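PDB 2E4T: endoglucanase from Clostridium thermocellum, which hydrolyses internal beta-1,4-glucosidic links in cellulose and xyloglucan, this chain being its family 44 catalytic module. Local coordinates for residues H283-A288 with I295-D300. Sequence-based numbering, arbitrary orientation. Where two conformers were deposited one is given.
Sequences HWYPEA and ICFGAD
One face of the Y285 ring receives the far end of F297: CZ of the phenylalanine lies 3.5 Å from CD1 of the tyrosine. The two planes are inclined at 46° with centroids 5.2 Å apart, an oblique pairing. Over the centre of one face of the F297 ring sits SG of C296, the preceding residue, 4.0 Å above the plane. That sulfur, set between the backbone N and the carbonyl carbon of its own residue (chi1 60°), also comes within 3.4 Å of P286 O, a carbonyl hydrogen-bonded by R294. Deeper in, I295 lies across the proline, its CD1 3.8 Å from P286 CB, and its other side chain contacts include T306 and A309 of helix 304-312. One polar link crosses the contact: I295 N donates to A288 O over 2.9 Å, somewhat bent at the hydrogen (148°), closing off the excursion through strands 289-290 and 293-294. The example illustrates how a loop following a barrel strand folds back on itself, here beyond 279-284 of the TIM barrel. The hydroxyl of Y285 bonds to E359 on the adjacent strand 354-360, so the tyrosine joins barrel and loop, with its polar end held by the barrel and its ring face meeting the loop. The chemistry is thus mainly apolar; one backbone bond ties the base of the excursion, while R294 and R310 take up other carbonyls.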
ATOM      1  N   HIS A 283      -7.480   0.502  -0.785  1.00  4.84           N
ATOM      2  CA  HIS A 283      -7.014   1.657  -0.027  1.00  5.14           C
ATOM      3  C   HIS A 283      -7.720   1.625   1.322  1.00  4.98           C
ATOM      4  O   HIS A 283      -8.928   1.356   1.399  1.00  5.45           O
ATOM      5  CB  HIS A 283      -7.360   2.952  -0.741  1.00  5.09           C
ATOM      6  CG  HIS A 283      -6.739   3.042  -2.091  1.00  5.17           C
ATOM      7  ND1 HIS A 283      -5.791   2.231  -2.652  1.00  6.56           N
ATOM      8  CD2 HIS A 283      -7.021   3.991  -3.044  1.00  4.34           C
ATOM      9  CE1 HIS A 283      -5.508   2.705  -3.893  1.00  4.90           C
ATOM     10  NE2 HIS A 283      -6.265   3.765  -4.146  1.00  7.29           N
ATOM     11  N   TRP A 284      -6.959   1.915   2.401  1.00  5.39           N
ATOM     12  CA  TRP A 284      -7.493   1.850   3.752  1.00  5.33           C
ATOM     13  C   TRP A 284      -6.997   3.080   4.521  1.00  5.23           C
ATOM     14  O   TRP A 284      -5.890   3.096   5.055  1.00  6.39           O
ATOM     15  CB  TRP A 284      -7.071   0.546   4.484  1.00  6.11           C
ATOM     16  CG  TRP A 284      -7.558   0.415   5.865  1.00  6.51           C
ATOM     17  CD1 TRP A 284      -6.844   0.652   7.024  1.00  7.15           C
ATOM     18  CD2 TRP A 284      -8.879  -0.026   6.303  1.00  6.74           C
ATOM     19  NE1 TRP A 284      -7.643   0.357   8.140  1.00  7.77           N
ATOM     20  CE2 TRP A 284      -8.872  -0.071   7.725  1.00  7.28           C
ATOM     21  CE3 TRP A 284     -10.030  -0.431   5.640  1.00  7.39           C
ATOM     22  CZ2 TRP A 284      -9.998  -0.488   8.469  1.00  8.17           C
ATOM     23  CZ3 TRP A 284     -11.145  -0.849   6.405  1.00  8.72           C
ATOM     24  CH2 TRP A 284     -11.085  -0.861   7.805  1.00  8.75           C
ATOM     25  N   TYR A 285      -7.850   4.111   4.548  1.00  5.40           N
ATOM     26  CA  TYR A 285      -7.626   5.260   5.413  1.00  5.78           C
ATOM     27  C   TYR A 285      -8.487   5.022   6.620  1.00  5.40           C
ATOM     28  O   TYR A 285      -9.716   4.966   6.514  1.00  6.43           O
ATOM     29  CB  TYR A 285      -7.990   6.567   4.714  1.00  5.86           C
ATOM     30  CG  TYR A 285      -7.028   6.883   3.584  1.00  5.74           C
ATOM     31  CD1 TYR A 285      -5.820   7.502   3.841  1.00  5.76           C
ATOM     32  CD2 TYR A 285      -7.344   6.583   2.265  1.00  6.21           C
ATOM     33  CE1 TYR A 285      -4.947   7.811   2.804  1.00  6.26           C
ATOM     34  CE2 TYR A 285      -6.507   6.887   1.221  1.00  5.95           C
ATOM     35  CZ  TYR A 285      -5.289   7.538   1.483  1.00  5.40           C
ATOM     36  OH  TYR A 285      -4.452   7.960   0.502  1.00  6.18           O
ATOM     37  N   PRO A 286      -7.887   4.803   7.817  1.00  5.66           N
ATOM     38  CA  PRO A 286      -8.688   4.455   8.987  1.00  5.93           C
ATOM     39  C   PRO A 286      -9.796   5.466   9.221  1.00  5.93           C
ATOM     40  O   PRO A 286      -9.544   6.686   9.175  1.00  6.80           O
ATOM     41  CB  PRO A 286      -7.659   4.466  10.132  1.00  7.45           C
ATOM     42  CG  PRO A 286      -6.428   4.157   9.450  0.70  7.60           C
ATOM     43  CD  PRO A 286      -6.441   4.800   8.107  0.70  6.28           C
ATOM     44  N   GLU A 287     -10.970   4.941   9.564  1.00  6.24           N
ATOM     45  CA  GLU A 287     -12.077   5.752  10.024  1.00  6.23           C
ATOM     46  C   GLU A 287     -12.067   5.909  11.561  1.00  6.32           C
ATOM     47  O   GLU A 287     -12.896   6.653  12.124  1.00  6.94           O
ATOM     48  CB  GLU A 287     -13.414   5.164   9.541  1.00  6.91           C
ATOM     49  CG  GLU A 287     -13.613   5.268   8.046  1.00  7.34           C
ATOM     50  CD  GLU A 287     -14.220   6.581   7.563  1.00  7.44           C
ATOM     51  OE1 GLU A 287     -14.244   7.594   8.300  1.00  8.77           O
ATOM     52  OE2 GLU A 287     -14.732   6.569   6.401  1.00  8.97           O
ATOM     53  N   ALA A 288     -11.172   5.216  12.232  1.00  6.31           N
ATOM     54  CA  ALA A 288     -11.088   5.284  13.697  1.00  6.04           C
ATOM     55  C   ALA A 288     -11.074   6.744  14.171  1.00  5.94           C
ATOM     56  O   ALA A 288     -10.342   7.580  13.627  1.00  6.34           O
ATOM     57  CB  ALA A 288      -9.812   4.598  14.155  1.00  6.65           C
ATOM     58  N   ILE A 295      -8.668   9.943  13.112  1.00  6.39           N
ATOM     59  CA  ILE A 295      -7.225   9.975  13.382  1.00  6.24           C
ATOM     60  C   ILE A 295      -6.389  10.483  12.227  1.00  6.37           C
ATOM     61  O   ILE A 295      -5.187  10.792  12.417  1.00  6.89           O
ATOM     62  CB  ILE A 295      -6.705   8.597  13.846  1.00  6.19           C
ATOM     63  CG1 ILE A 295      -6.877   7.533  12.740  1.00  6.54           C
ATOM     64  CG2 ILE A 295      -7.324   8.210  15.179  1.00  7.00           C
ATOM     65  CD1 ILE A 295      -6.080   6.263  13.054  1.00  6.89           C
ATOM     66  N   CYS A 296      -6.963  10.583  11.013  1.00  7.24           N
ATOM     67  CA  CYS A 296      -6.288  11.119   9.870  1.00  7.00           C
ATOM     68  C   CYS A 296      -7.195  12.220   9.251  1.00  8.38           C
ATOM     69  O   CYS A 296      -8.347  12.379   9.590  1.00  9.43           O
ATOM     70  CB  CYS A 296      -5.961  10.020   8.832  1.00  7.94           C
ATOM     71  SG  CYS A 296      -7.397   9.143   8.190  1.00  8.48           S
ATOM     72  N   PHE A 297      -6.589  12.955   8.310  1.00 10.45           N
ATOM     73  CA  PHE A 297      -7.286  14.005   7.553  1.00 11.20           C
ATOM     74  C   PHE A 297      -7.685  15.158   8.510  1.00 12.16           C
ATOM     75  O   PHE A 297      -8.810  15.277   8.977  1.00 15.06           O
ATOM     76  CB  PHE A 297      -8.500  13.527   6.777  1.00 10.86           C
ATOM     77  CG  PHE A 297      -8.270  12.383   5.825  1.00 10.98           C
ATOM     78  CD1 PHE A 297      -7.000  12.051   5.290  1.00 12.30           C
ATOM     79  CD2 PHE A 297      -9.369  11.635   5.419  1.00 13.53           C
ATOM     80  CE1 PHE A 297      -6.878  10.987   4.396  1.00 13.30           C
ATOM     81  CE2 PHE A 297      -9.208  10.578   4.531  1.00 14.73           C
ATOM     82  CZ  PHE A 297      -7.985  10.284   4.012  1.00 14.16           C
ATOM     83  N   GLY A 298      -6.700  15.956   8.855  1.00 14.59           N
ATOM     84  CA  GLY A 298      -6.977  17.159   9.664  1.00 14.33           C
ATOM     85  C   GLY A 298      -7.026  16.975  11.193  1.00 12.76           C
ATOM     86  O   GLY A 298      -7.678  17.760  11.920  1.00 14.43           O
ATOM     87  N   ALA A 299      -6.385  15.900  11.680  1.00 12.11           N
ATOM     88  CA  ALA A 299      -6.390  15.611  13.109  1.00 11.16           C
ATOM     89  C   ALA A 299      -5.484  16.570  13.850  1.00 11.92           C
ATOM     90  O   ALA A 299      -4.393  16.892  13.392  1.00 16.46           O
ATOM     91  CB  ALA A 299      -5.968  14.167  13.371  1.00 10.23           C
ATOM     92  N   ASP A 300      -5.871  16.951  15.042  1.00 12.46           N
ATOM     93  CA  ASP A 300      -5.081  17.881  15.852  1.00 12.71           C
ATOM     94  C   ASP A 300      -4.107  17.084  16.735  1.00 11.20           C
ATOM     95  O   ASP A 300      -4.542  16.311  17.566  1.00 10.21           O
ATOM     96  CB  ASP A 300      -6.101  18.602  16.741  1.00 13.89           C
ATOM     97  CG  ASP A 300      -5.494  19.645  17.645  1.00 16.84           C
ATOM     98  OD1 ASP A 300      -4.251  19.712  17.743  1.00 16.60           O
ATOM     99  OD2 ASP A 300      -6.275  20.382  18.285  1.00 20.76           O
TER